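Local coordinates for DNA ligase-like protein Rv0938/MT0965 (PDB 2IRX), which probably works with Ku to repair DNA double-strand breaks by non-homologous end joining, here represented by its N-terminal manganese-dependent polymerase domain, at residues Glu112-Gln117 and Ser237-Ala242; Thr135-Asp140 and Ser232-Ser237; Arg50-Lys55 and Pro94-Ala99. All blocks are in the same frame, centred on the assembly; numbering follows the deposited sequence.

Overall arrangement
All three contacts lie within the primase-polymerase domain and converge on one bound GTP. Contact 1 is central: its His-114 and Thr-239 hold the ribose. Contact 2, whose centre is about 9 Å from that of contact 1, reaches the manganese through Asp-140, and through the metal the triphosphate; Thr-240 OG1 and Gln-233 OE1, 2.7 Å apart, join the two, and Ser-237 belongs to both. Contact 3, about 10 Å between centres from contact 1, is linked to it by the adjacent strands 53-56 and 112-115 (His-114 N to Thr-53 O, 2.8 Å), and Lys-55 reaches the guanine. Contacts 2 and 3 are about 17 Å apart, centre to centre, yet Thr-135 OG1 meets Arg-50 NH1 at 2.8 Å.

Contact 1. Residues Glu112-Gln117 and Ser237-Ala242; sequences EVHVPQ and SKTTIA. With GTP (guanosine-5'-triphosphate), chain C.
An antiparallel strand pairing at the border of the four-stranded sheet sets His-114 of strand 112-115 against Ile-241 of strand 240-241, forming the ribose-binding side of the nucleotide pocket. Val-115 and Thr-240 are the hydrogen-bonded pair: Val-115 N donates to Thr-240 O, and Thr-240 N to Val-115 O at 2.9 Å. The pairing runs on through Ala-242 N and Val-113 O, 2.7 Å apart, in a bond that is nearly straight at 175°.

Between these bonds lies the non-hydrogen-bonded pair, His-114 with Ile-241. Ile-241 CB sits over one face of the imidazole in a CH-pi contact, 4.0 Å from the ring centroid. With Ile-241 CG1 anti to the backbone N (chi1 -162°), the chain runs on past the NE2 side of the ring, and CD1 crosses the Glu-112 side chain at about a right angle, touching it from CB to the carboxylate. His-114 NE2 donates to Glu-112 OE1 at 2.8 Å; the oxygen lies in the ring plane, while the donor comes from the anti side, tilted out of the carboxylate plane. This bond and that of ND1 to the ribose, at two edges of the ring, together fix its rotation. Glu-112 OE2 forms a salt bridge with Arg-247, which also bonds GTP, so the first-shell histidine has a second-shell partner tied to the same ligand.

The sugar is gripped at both hydroxyls, consistent with the use of ribonucleotides. GTP O2' lies at the ring edge, 2.8 Å from His-114 ND1, and is also hydrogen-bonded to Thr-239 OG1 at 2.7 Å. GTP O3' donates to the backbone carbonyl of Thr-239, with 2.6 Å between O3' and O.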
loop_
_atom_site.group_PDB
_atom_site.type_symbol
_atom_site.label_atom_id
_atom_site.label_comp_id
_atom_site.label_asym_id
_atom_site.label_seq_id
_atom_site.Cartn_x
_atom_site.Cartn_y
_atom_site.Cartn_z
ATOM N N GLU A 112 -5.563 5.601 -6.112
ATOM C CA GLU A 112 -4.568 4.820 -5.370
ATOM C C GLU A 112 -3.331 5.655 -5.064
ATOM O O GLU A 112 -2.808 6.394 -5.936
ATOM C CB GLU A 112 -4.155 3.548 -6.149
ATOM C CG GLU A 112 -5.352 2.675 -6.578
ATOM C CD GLU A 112 -4.961 1.331 -7.137
ATOM O OE1 GLU A 112 -3.758 1.134 -7.433
ATOM O OE2 GLU A 112 -5.856 0.450 -7.256
ATOM N N VAL A 113 -2.862 5.511 -3.834
ATOM C CA VAL A 113 -1.630 6.136 -3.380
ATOM C C VAL A 113 -0.657 4.985 -3.094
ATOM O O VAL A 113 -0.962 4.070 -2.293
ATOM C CB VAL A 113 -1.854 6.997 -2.101
ATOM C CG1 VAL A 113 -0.508 7.534 -1.583
ATOM C CG2 VAL A 113 -2.896 8.132 -2.364
ATOM N N HIS A 114 0.461 5.003 -3.806
ATOM C CA HIS A 114 1.504 3.968 -3.676
ATOM C C HIS A 114 2.784 4.570 -3.056
ATOM O O HIS A 114 3.191 5.674 -3.425
ATOM C CB HIS A 114 1.800 3.319 -5.026
ATOM C CG HIS A 114 0.646 2.537 -5.593
ATOM N ND1 HIS A 114 0.673 1.165 -5.740
ATOM C CD2 HIS A 114 -0.569 2.943 -6.052
ATOM C CE1 HIS A 114 -0.469 0.752 -6.266
ATOM N NE2 HIS A 114 -1.246 1.812 -6.460
ATOM N N VAL A 115 3.412 3.834 -2.137
ATOM C CA VAL A 115 4.630 4.324 -1.440
ATOM C C VAL A 115 5.671 3.203 -1.269
ATOM O O VAL A 115 5.301 1.990 -1.240
ATOM C CB VAL A 115 4.304 4.956 -0.033
ATOM C CG1 VAL A 115 3.428 6.224 -0.158
ATOM C CG2 VAL A 115 3.621 3.921 0.899
ATOM N N PRO A 116 6.956 3.595 -1.126
ATOM C CA PRO A 116 7.987 2.602 -0.808
ATOM C C PRO A 116 8.009 2.320 0.696
ATOM O O PRO A 116 7.288 2.993 1.477
ATOM C CB PRO A 116 9.292 3.288 -1.265
ATOM C CG PRO A 116 9.065 4.731 -0.998
ATOM C CD PRO A 116 7.535 4.956 -1.265
ATOM N N GLN A 117 8.847 1.376 1.113
ATOM C CA GLN A 117 8.882 0.989 2.510
ATOM C C GLN A 117 9.930 1.755 3.336
ATOM O O GLN A 117 10.088 1.484 4.537
ATOM C CB GLN A 117 9.091 -0.526 2.631
ATOM C CG GLN A 117 8.054 -1.351 1.795
ATOM C CD GLN A 117 6.653 -0.832 1.959
ATOM O OE1 GLN A 117 6.005 -0.432 0.976
ATOM N NE2 GLN A 117 6.164 -0.831 3.200
ATOM N N SER A 237 13.541 0.911 -5.096
ATOM C CA SER A 237 12.950 1.478 -6.302
ATOM C C SER A 237 11.513 0.995 -6.553
ATOM O O SER A 237 10.891 1.384 -7.548
ATOM C CB SER A 237 13.835 1.161 -7.521
ATOM O OG SER A 237 13.933 -0.235 -7.683
ATOM N N LYS A 238 10.988 0.161 -5.658
ATOM C CA LYS A 238 9.600 -0.297 -5.798
ATOM C C LYS A 238 8.625 0.341 -4.787
ATOM O O LYS A 238 9.033 0.945 -3.781
ATOM C CB LYS A 238 9.499 -1.824 -5.783
ATOM C CG LYS A 238 10.229 -2.539 -6.972
ATOM C CD LYS A 238 9.739 -4.001 -7.139
ATOM C CE LYS A 238 10.348 -4.685 -8.363
ATOM N NZ LYS A 238 9.819 -6.085 -8.493
ATOM N N THR A 239 7.341 0.188 -5.071
ATOM C CA THR A 239 6.276 0.728 -4.209
ATOM C C THR A 239 5.272 -0.386 -3.887
ATOM O O THR A 239 5.336 -1.456 -4.468
ATOM C CB THR A 239 5.513 1.920 -4.904
ATOM O OG1 THR A 239 4.994 1.495 -6.175
ATOM C CG2 THR A 239 6.427 3.164 -5.080
ATOM N N THR A 240 4.387 -0.123 -2.932
ATOM C CA THR A 240 3.229 -0.958 -2.639
ATOM C C THR A 240 2.129 0.024 -2.274
ATOM O O THR A 240 2.392 1.052 -1.624
ATOM C CB THR A 240 3.496 -1.955 -1.464
ATOM O OG1 THR A 240 4.646 -2.781 -1.800
ATOM C CG2 THR A 240 2.263 -2.859 -1.233
ATOM N N ILE A 241 0.901 -0.290 -2.672
ATOM C CA ILE A 241 -0.237 0.566 -2.334
ATOM C C ILE A 241 -0.266 0.847 -0.814
ATOM O O ILE A 241 -0.019 -0.067 0.014
ATOM C CB ILE A 241 -1.578 -0.016 -2.829
ATOM C CG1 ILE A 241 -2.651 1.095 -2.870
ATOM C CG2 ILE A 241 -2.029 -1.265 -1.963
ATOM C CD1 ILE A 241 -3.885 0.681 -3.645
ATOM N N ALA A 242 -0.549 2.100 -0.452
ATOM C CA ALA A 242 -0.656 2.503 0.970
ATOM C C ALA A 242 -1.858 1.845 1.672
ATOM O O ALA A 242 -2.947 1.790 1.104
ATOM C CB ALA A 242 -0.747 4.044 1.097
HETATM P PG GTP C . -3.625 -7.578 -6.125
HETATM O O1G GTP C . -4.178 -8.016 -4.822
HETATM O O2G GTP C . -2.376 -8.354 -6.487
HETATM O O3G GTP C . -4.658 -7.606 -7.219
HETATM O O3B GTP C . -3.294 -6.002 -5.903
HETATM P PB GTP C . -1.881 -5.290 -5.645
HETATM O O1B GTP C . -0.949 -6.142 -4.846
HETATM O O2B GTP C . -2.104 -4.001 -4.954
HETATM O O3A GTP C . -1.287 -5.216 -7.122
HETATM P PA GTP C . -1.064 -4.001 -8.155
HETATM O O1A GTP C . -2.021 -2.867 -7.894
HETATM O O2A GTP C . -1.205 -4.641 -9.517
HETATM O "O5'" GTP C . 0.438 -3.550 -7.889
HETATM C "C5'" GTP C . 1.550 -4.451 -7.972
HETATM C "C4'" GTP C . 2.855 -3.645 -8.020
HETATM O "O4'" GTP C . 2.909 -2.720 -9.106
HETATM C "C3'" GTP C . 3.056 -2.810 -6.769
HETATM O "O3'" GTP C . 4.448 -2.747 -6.605
HETATM C "C2'" GTP C . 2.525 -1.422 -7.163
HETATM O "O2'" GTP C . 3.013 -0.289 -6.457
HETATM C "C1'" GTP C . 2.894 -1.359 -8.636
HETATM N N9 GTP C . 1.929 -0.748 -9.566
HETATM C C8 GTP C . 0.557 -0.760 -9.538
HETATM N N7 GTP C . 0.126 -0.142 -10.659
HETATM C C5 GTP C . 1.204 0.218 -11.406
HETATM C C6 GTP C . 1.332 0.854 -12.648
HETATM O O6 GTP C . 0.334 1.220 -13.275
HETATM N N1 GTP C . 2.607 1.063 -13.170
HETATM C C2 GTP C . 3.739 0.657 -12.483
HETATM N N2 GTP C . 4.954 0.892 -12.999
HETATM N N3 GTP C . 3.604 0.031 -11.243
HETATM C C4 GTP C . 2.344 -0.180 -10.728
HETATM O O HOH W 1 10.460 0.120 -0.956
#

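Contact 2. Residues Thr135-Asp140 and Ser232-Ser237; sequences TRLVFD and SQNSGS. With MN (manganese (II) ion), chain B; GTP (guanosine-5'-triphosphate), chain C.
Two side-chain amides of the 3-10 turn at 232-234, those of Asn-234 and Gln-233, bind strand residues Val-138 and Asp-140 respectively. The Asn-234 amide addresses both backbone polar groups of Val-138. Val-138 N donates to Asn-234 OD1 at 2.9 Å along a fairly straight path. Asn-234 ND2 donates to Val-138 O, also at 2.9 Å, but that bond is more bent (138°) and the carbonyl oxygen is tilted from the amide plane. ND2 is shared with Trp-231 O, so the amide is fixed from its own loop as well as from the strand.

Gln-233 forms the second polar link. Its NE2 reaches Asp-140 OD2 at 2.6 Å, meeting the anti lone pair, while the carboxylate and amide planes are turned 70° apart. NE2 is held from a further side by Asp-230.

Apolar packing is slight: Val-138 CG1 lies 4.1 Å from Gln-233 CB. Water complements the direct bonds, one molecule joining Val-138 O to Gln-233 N and another joining Arg-136 O to Asn-234 OD1.

Metal coordination divides the work of the Asp-140 oxygens. CG is anti to the backbone N (chi1 178°), extending the carboxylate toward the manganese, which OD1 binds at 2.2 Å. OD2 instead accepts from Gln-233 and from a water that is itself a manganese ligand. GTP O2G at 2.2 Å and O1B at 2.3 Å bring the gamma and beta phosphates to the manganese, with a second water and Asp-142 also bound. Gln-233, whose CD packs 3.4 Å from GTP O3' of the ribose, is second-shell to the metal, consistent with orienting Asp-140 in the DxD metal site of an archaeo-eukaryotic primase-type polymerase.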
loop_
_atom_site.group_PDB
_atom_site.type_symbol
_atom_site.label_atom_id
_atom_site.label_comp_id
_atom_site.label_asym_id
_atom_site.label_seq_id
_atom_site.Cartn_x
_atom_site.Cartn_y
_atom_site.Cartn_z
ATOM N N THR A 135 11.739 1.066 6.911
ATOM C CA THR A 135 11.136 1.136 8.255
ATOM C C THR A 135 10.194 -0.036 8.516
ATOM O O THR A 135 9.804 -0.308 9.654
ATOM C CB THR A 135 10.393 2.468 8.508
ATOM O OG1 THR A 135 9.131 2.453 7.833
ATOM C CG2 THR A 135 11.238 3.667 8.034
ATOM N N ARG A 136 9.817 -0.715 7.441
ATOM C CA ARG A 136 8.990 -1.907 7.544
ATOM C C ARG A 136 9.334 -2.836 6.391
ATOM O O ARG A 136 9.859 -2.379 5.369
ATOM C CB ARG A 136 7.497 -1.538 7.546
ATOM C CG ARG A 136 7.014 -0.809 6.297
ATOM C CD ARG A 136 5.768 0.021 6.574
ATOM N NE ARG A 136 5.252 0.547 5.322
ATOM C CZ ARG A 136 4.519 1.649 5.193
ATOM N NH1 ARG A 136 4.177 2.377 6.256
ATOM N NH2 ARG A 136 4.126 2.026 3.975
ATOM N N LEU A 137 9.039 -4.125 6.565
ATOM C CA LEU A 137 9.027 -5.078 5.445
ATOM C C LEU A 137 7.601 -5.173 4.892
ATOM O O LEU A 137 6.613 -5.036 5.637
ATOM C CB LEU A 137 9.437 -6.497 5.876
ATOM C CG LEU A 137 10.721 -6.750 6.650
ATOM C CD1 LEU A 137 10.702 -8.164 7.229
ATOM C CD2 LEU A 137 11.910 -6.528 5.742
ATOM N N VAL A 138 7.495 -5.408 3.597
ATOM C CA VAL A 138 6.211 -5.755 2.986
ATOM C C VAL A 138 6.308 -7.058 2.170
ATOM O O VAL A 138 7.310 -7.315 1.493
ATOM C CB VAL A 138 5.636 -4.586 2.087
ATOM C CG1 VAL A 138 6.462 -4.368 0.805
ATOM C CG2 VAL A 138 4.128 -4.839 1.714
ATOM N N PHE A 139 5.228 -7.832 2.224
ATOM C CA PHE A 139 5.055 -9.020 1.396
ATOM C C PHE A 139 3.746 -8.861 0.646
ATOM O O PHE A 139 2.705 -8.526 1.225
ATOM C CB PHE A 139 5.026 -10.289 2.252
ATOM C CG PHE A 139 6.317 -10.564 2.978
ATOM C CD1 PHE A 139 7.287 -11.408 2.413
ATOM C CD2 PHE A 139 6.551 -9.998 4.223
ATOM C CE1 PHE A 139 8.518 -11.658 3.087
ATOM C CE2 PHE A 139 7.757 -10.253 4.926
ATOM C CZ PHE A 139 8.738 -11.083 4.345
ATOM N N ASP A 140 3.822 -9.092 -0.652
ATOM C CA ASP A 140 2.700 -8.978 -1.552
ATOM C C ASP A 140 2.316 -10.417 -1.944
ATOM O O ASP A 140 3.041 -11.100 -2.670
ATOM C CB ASP A 140 3.119 -8.096 -2.746
ATOM C CG ASP A 140 2.021 -7.938 -3.800
ATOM O OD1 ASP A 140 0.872 -8.353 -3.562
ATOM O OD2 ASP A 140 2.304 -7.366 -4.888
ATOM N N SER A 232 9.867 -8.709 -3.496
ATOM C CA SER A 232 10.708 -7.762 -4.217
ATOM C C SER A 232 10.323 -6.298 -4.021
ATOM O O SER A 232 11.110 -5.420 -4.381
ATOM C CB SER A 232 10.779 -8.100 -5.716
ATOM O OG SER A 232 9.529 -7.818 -6.353
ATOM N N GLN A 233 9.141 -6.029 -3.448
ATOM C CA GLN A 233 8.691 -4.647 -3.269
ATOM C C GLN A 233 9.380 -4.016 -2.076
ATOM O O GLN A 233 9.179 -2.846 -1.780
ATOM C CB GLN A 233 7.165 -4.549 -3.183
ATOM C CG GLN A 233 6.482 -4.739 -4.521
ATOM C CD GLN A 233 5.043 -5.217 -4.406
ATOM O OE1 GLN A 233 4.256 -4.654 -3.646
ATOM N NE2 GLN A 233 4.677 -6.231 -5.199
ATOM N N ASN A 234 10.238 -4.795 -1.419
ATOM C CA ASN A 234 11.188 -4.202 -0.464
ATOM C C ASN A 234 12.354 -3.475 -1.110
ATOM O O ASN A 234 13.120 -2.790 -0.421
ATOM C CB ASN A 234 11.703 -5.260 0.500
ATOM C CG ASN A 234 10.596 -5.821 1.336
ATOM O OD1 ASN A 234 10.093 -5.161 2.273
ATOM N ND2 ASN A 234 10.166 -7.017 0.977
ATOM N N SER A 235 12.503 -3.649 -2.416
ATOM C CA SER A 235 13.507 -2.900 -3.157
ATOM C C SER A 235 13.237 -1.388 -3.030
ATOM O O SER A 235 12.090 -0.966 -3.073
ATOM C CB SER A 235 13.531 -3.321 -4.619
ATOM O OG SER A 235 14.236 -2.357 -5.384
ATOM N N GLY A 236 14.306 -0.593 -2.904
ATOM C CA GLY A 236 14.188 0.851 -2.748
ATOM C C GLY A 236 13.484 1.532 -3.916
ATOM O O GLY A 236 12.918 2.607 -3.758
ATOM N N SER A 237 13.541 0.911 -5.096
ATOM C CA SER A 237 12.950 1.478 -6.302
ATOM C C SER A 237 11.513 0.995 -6.553
ATOM O O SER A 237 10.891 1.384 -7.548
ATOM C CB SER A 237 13.835 1.161 -7.521
ATOM O OG SER A 237 13.933 -0.235 -7.683
HETATM MN MN MN B . -0.586 -8.344 -5.214
HETATM P PG GTP C . -3.625 -7.578 -6.125
HETATM O O1G GTP C . -4.178 -8.016 -4.822
HETATM O O2G GTP C . -2.376 -8.354 -6.487
HETATM O O3G GTP C . -4.658 -7.606 -7.219
HETATM O O3B GTP C . -3.294 -6.002 -5.903
HETATM P PB GTP C . -1.881 -5.290 -5.645
HETATM O O1B GTP C . -0.949 -6.142 -4.846
HETATM O O2B GTP C . -2.104 -4.001 -4.954
HETATM O O3A GTP C . -1.287 -5.216 -7.122
HETATM P PA GTP C . -1.064 -4.001 -8.155
HETATM O O1A GTP C . -2.021 -2.867 -7.894
HETATM O O2A GTP C . -1.205 -4.641 -9.517
HETATM O "O5'" GTP C . 0.438 -3.550 -7.889
HETATM C "C5'" GTP C . 1.550 -4.451 -7.972
HETATM C "C4'" GTP C . 2.855 -3.645 -8.020
HETATM O "O4'" GTP C . 2.909 -2.720 -9.106
HETATM C "C3'" GTP C . 3.056 -2.810 -6.769
HETATM O "O3'" GTP C . 4.448 -2.747 -6.605
HETATM C "C2'" GTP C . 2.525 -1.422 -7.163
HETATM O "O2'" GTP C . 3.013 -0.289 -6.457
HETATM C "C1'" GTP C . 2.894 -1.359 -8.636
HETATM N N9 GTP C . 1.929 -0.748 -9.566
HETATM C C8 GTP C . 0.557 -0.760 -9.538
HETATM N N7 GTP C . 0.126 -0.142 -10.659
HETATM C C5 GTP C . 1.204 0.218 -11.406
HETATM C C6 GTP C . 1.332 0.854 -12.648
HETATM O O6 GTP C . 0.334 1.220 -13.275
HETATM N N1 GTP C . 2.607 1.063 -13.170
HETATM C C2 GTP C . 3.739 0.657 -12.483
HETATM N N2 GTP C . 4.954 0.892 -12.999
HETATM N N3 GTP C . 3.604 0.031 -11.243
HETATM C C4 GTP C . 2.344 -0.180 -10.728
HETATM O O HOH W 2 11.344 -2.944 3.294
HETATM O O HOH W 3 7.551 -7.367 -1.282
HETATM O O HOH W 4 0.685 -8.056 -6.943
HETATM O O HOH W 5 -2.000 -8.955 -3.239
#

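Contact 3. Residues Arg50-Lys55 and Pro94-Ala99; sequences RPATRK and PIIDSA. With GTP (guanosine-5'-triphosphate), chain C.
Pro-94 and Ala-52 carry this contact, in which the backbone leading into strand 53-56 meets residues 94-96. Ala-52 N donates to Pro-94 O at 2.9 Å, almost perfectly straight (178°) and nearly in line with the carbonyl bond. The Ala-52 methyl, directed at the other segment, packs against Ile-96 CG1 at 3.7 Å.

The Pro-94 ring takes a further partner, the guanidinium of Arg-54. Bends at chi2 (83°) and chi3 (61°) fold the arginine chain back, bringing one face of the flat group against the proline CG and CD. The approach is close, Arg-54 NH1 to Pro-94 CD being 3.1 Å. Arg-54 NH1 also donates to Ala-52 O at 2.8 Å, with the oxygen near the guanidinium plane, and to Lys-69 O, while NH2 forms a salt bridge with Glu-68 and bonds Gln-70 O. These bonds fix the guanidinium plane, the CG-CD side of Pro-94 resting on it near the NH1 rim, and the Glu-68 carboxylate probably balances its charge.

Beside Ala-52, a water bridges the backbones, donating to Arg-50 O at 2.7 Å and accepting from Ile-96 N at 2.9 Å. Ile-95 CG2 rests near the same Arg-50 carbonyl.

Lys-55, at the far end of 50-55, extends to the nucleotide instead, its NZ donating to guanine N7 at 2.9 Å and weakly to O6. Through the Ala-52 to Pro-94 bond and the Arg-54 packing, the contact joins the nucleotide-binding sheet, where strand 53-56 runs between 66-68 and 112-115, to the two-stranded 80-85/90-95 sheet, with helix 99-107 packed on Arg-54 and Ile-96 and strand 118-122 on Pro-51 and Ile-95.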
loop_
_atom_site.group_PDB
_atom_site.type_symbol
_atom_site.label_atom_id
_atom_site.label_comp_id
_atom_site.label_asym_id
_atom_site.label_seq_id
_atom_site.Cartn_x
_atom_site.Cartn_y
_atom_site.Cartn_z
ATOM N N ARG A 50 7.166 9.589 3.119
ATOM C CA ARG A 50 7.381 8.742 1.938
ATOM C C ARG A 50 7.008 9.482 0.662
ATOM O O ARG A 50 5.997 10.191 0.640
ATOM C CB ARG A 50 6.531 7.444 2.012
ATOM C CG ARG A 50 6.831 6.621 3.258
ATOM C CD ARG A 50 5.929 5.400 3.457
ATOM N NE ARG A 50 6.038 4.960 4.859
ATOM C CZ ARG A 50 6.997 4.171 5.350
ATOM N NH1 ARG A 50 7.020 3.879 6.648
ATOM N NH2 ARG A 50 7.921 3.659 4.553
ATOM N N PRO A 51 7.767 9.256 -0.424
ATOM C CA PRO A 51 7.312 9.831 -1.695
ATOM C C PRO A 51 6.006 9.118 -2.124
ATOM O O PRO A 51 5.949 7.875 -2.131
ATOM C CB PRO A 51 8.468 9.520 -2.662
ATOM C CG PRO A 51 9.121 8.258 -2.080
ATOM C CD PRO A 51 8.973 8.408 -0.581
ATOM N N ALA A 52 4.980 9.895 -2.478
ATOM C CA ALA A 52 3.685 9.360 -2.906
ATOM C C ALA A 52 3.579 9.311 -4.437
ATOM O O ALA A 52 3.663 10.346 -5.106
ATOM C CB ALA A 52 2.536 10.212 -2.322
ATOM N N THR A 53 3.442 8.098 -4.957
ATOM C CA THR A 53 3.080 7.849 -6.348
ATOM C C THR A 53 1.541 7.776 -6.440
ATOM O O THR A 53 0.898 7.078 -5.648
ATOM C CB THR A 53 3.733 6.545 -6.859
ATOM O OG1 THR A 53 5.163 6.688 -6.826
ATOM C CG2 THR A 53 3.279 6.201 -8.296
ATOM N N ARG A 54 0.980 8.510 -7.396
ATOM C CA ARG A 54 -0.471 8.623 -7.595
ATOM C C ARG A 54 -0.876 7.793 -8.818
ATOM O O ARG A 54 -0.478 8.101 -9.979
ATOM C CB ARG A 54 -0.881 10.099 -7.807
ATOM C CG ARG A 54 -0.763 11.055 -6.592
ATOM C CD ARG A 54 0.666 11.626 -6.395
ATOM N NE ARG A 54 1.093 12.405 -7.554
ATOM C CZ ARG A 54 2.328 12.422 -8.051
ATOM N NH1 ARG A 54 3.283 11.689 -7.489
ATOM N NH2 ARG A 54 2.612 13.178 -9.127
ATOM N N LYS A 55 -1.670 6.755 -8.593
ATOM C CA LYS A 55 -2.345 6.114 -9.715
ATOM C C LYS A 55 -3.717 6.782 -9.936
ATOM O O LYS A 55 -4.650 6.662 -9.104
ATOM C CB LYS A 55 -2.452 4.605 -9.530
ATOM C CG LYS A 55 -2.673 3.838 -10.846
ATOM C CD LYS A 55 -2.470 2.327 -10.654
ATOM C CE LYS A 55 -2.796 1.575 -11.963
ATOM N NZ LYS A 55 -2.504 0.073 -11.847
ATOM N N PRO A 94 5.637 14.307 -4.604
ATOM C CA PRO A 94 4.988 14.926 -3.450
ATOM C C PRO A 94 5.120 14.001 -2.237
ATOM O O PRO A 94 5.266 12.760 -2.396
ATOM C CB PRO A 94 3.520 15.025 -3.871
ATOM C CG PRO A 94 3.334 13.844 -4.882
ATOM C CD PRO A 94 4.675 13.672 -5.538
ATOM N N ILE A 95 5.087 14.598 -1.053
ATOM C CA ILE A 95 4.977 13.847 0.189
ATOM C C ILE A 95 3.635 14.233 0.828
ATOM O O ILE A 95 3.406 15.400 1.179
ATOM C CB ILE A 95 6.154 14.132 1.167
ATOM C CG1 ILE A 95 7.496 13.672 0.558
ATOM C CG2 ILE A 95 5.877 13.457 2.528
ATOM C CD1 ILE A 95 8.735 14.364 1.202
ATOM N N ILE A 96 2.751 13.255 0.982
ATOM C CA ILE A 96 1.420 13.522 1.552
ATOM C C ILE A 96 1.492 13.346 3.079
ATOM O O ILE A 96 1.782 12.259 3.557
ATOM C CB ILE A 96 0.329 12.605 0.917
ATOM C CG1 ILE A 96 0.378 12.683 -0.631
ATOM C CG2 ILE A 96 -1.067 12.941 1.512
ATOM C CD1 ILE A 96 0.033 14.082 -1.227
ATOM N N ASP A 97 1.260 14.437 3.823
ATOM C CA ASP A 97 1.444 14.461 5.282
ATOM C C ASP A 97 0.402 15.323 5.999
ATOM O O ASP A 97 0.608 15.729 7.157
ATOM C CB ASP A 97 2.858 14.952 5.663
ATOM C CG ASP A 97 3.231 16.282 5.016
ATOM O OD1 ASP A 97 2.362 17.167 4.782
ATOM O OD2 ASP A 97 4.438 16.464 4.738
ATOM N N SER A 98 -0.708 15.615 5.323
ATOM C CA SER A 98 -1.750 16.446 5.914
ATOM C C SER A 98 -3.094 16.137 5.262
ATOM O O SER A 98 -3.132 15.614 4.147
ATOM C CB SER A 98 -1.410 17.935 5.753
ATOM O OG SER A 98 -1.583 18.333 4.400
ATOM N N ALA A 99 -4.179 16.470 5.971
ATOM C CA ALA A 99 -5.524 16.376 5.416
ATOM C C ALA A 99 -5.660 17.109 4.079
ATOM O O ALA A 99 -6.279 16.583 3.162
ATOM C CB ALA A 99 -6.542 16.910 6.405
HETATM P PG GTP C . -3.625 -7.578 -6.125
HETATM O O1G GTP C . -4.178 -8.016 -4.822
HETATM O O2G GTP C . -2.376 -8.354 -6.487
HETATM O O3G GTP C . -4.658 -7.606 -7.219
HETATM O O3B GTP C . -3.294 -6.002 -5.903
HETATM P PB GTP C . -1.881 -5.290 -5.645
HETATM O O1B GTP C . -0.949 -6.142 -4.846
HETATM O O2B GTP C . -2.104 -4.001 -4.954
HETATM O O3A GTP C . -1.287 -5.216 -7.122
HETATM P PA GTP C . -1.064 -4.001 -8.155
HETATM O O1A GTP C . -2.021 -2.867 -7.894
HETATM O O2A GTP C . -1.205 -4.641 -9.517
HETATM O "O5'" GTP C . 0.438 -3.550 -7.889
HETATM C "C5'" GTP C . 1.550 -4.451 -7.972
HETATM C "C4'" GTP C . 2.855 -3.645 -8.020
HETATM O "O4'" GTP C . 2.909 -2.720 -9.106
HETATM C "C3'" GTP C . 3.056 -2.810 -6.769
HETATM O "O3'" GTP C . 4.448 -2.747 -6.605
HETATM C "C2'" GTP C . 2.525 -1.422 -7.163
HETATM O "O2'" GTP C . 3.013 -0.289 -6.457
HETATM C "C1'" GTP C . 2.894 -1.359 -8.636
HETATM N N9 GTP C . 1.929 -0.748 -9.566
HETATM C C8 GTP C . 0.557 -0.760 -9.538
HETATM N N7 GTP C . 0.126 -0.142 -10.659
HETATM C C5 GTP C . 1.204 0.218 -11.406
HETATM C C6 GTP C . 1.332 0.854 -12.648
HETATM O O6 GTP C . 0.334 1.220 -13.275
HETATM N N1 GTP C . 2.607 1.063 -13.170
HETATM C C2 GTP C . 3.739 0.657 -12.483
HETATM N N2 GTP C . 4.954 0.892 -12.999
HETATM N N3 GTP C . 3.604 0.031 -11.243
HETATM C C4 GTP C . 2.344 -0.180 -10.728
HETATM O O HOH W 6 3.363 10.469 1.274
#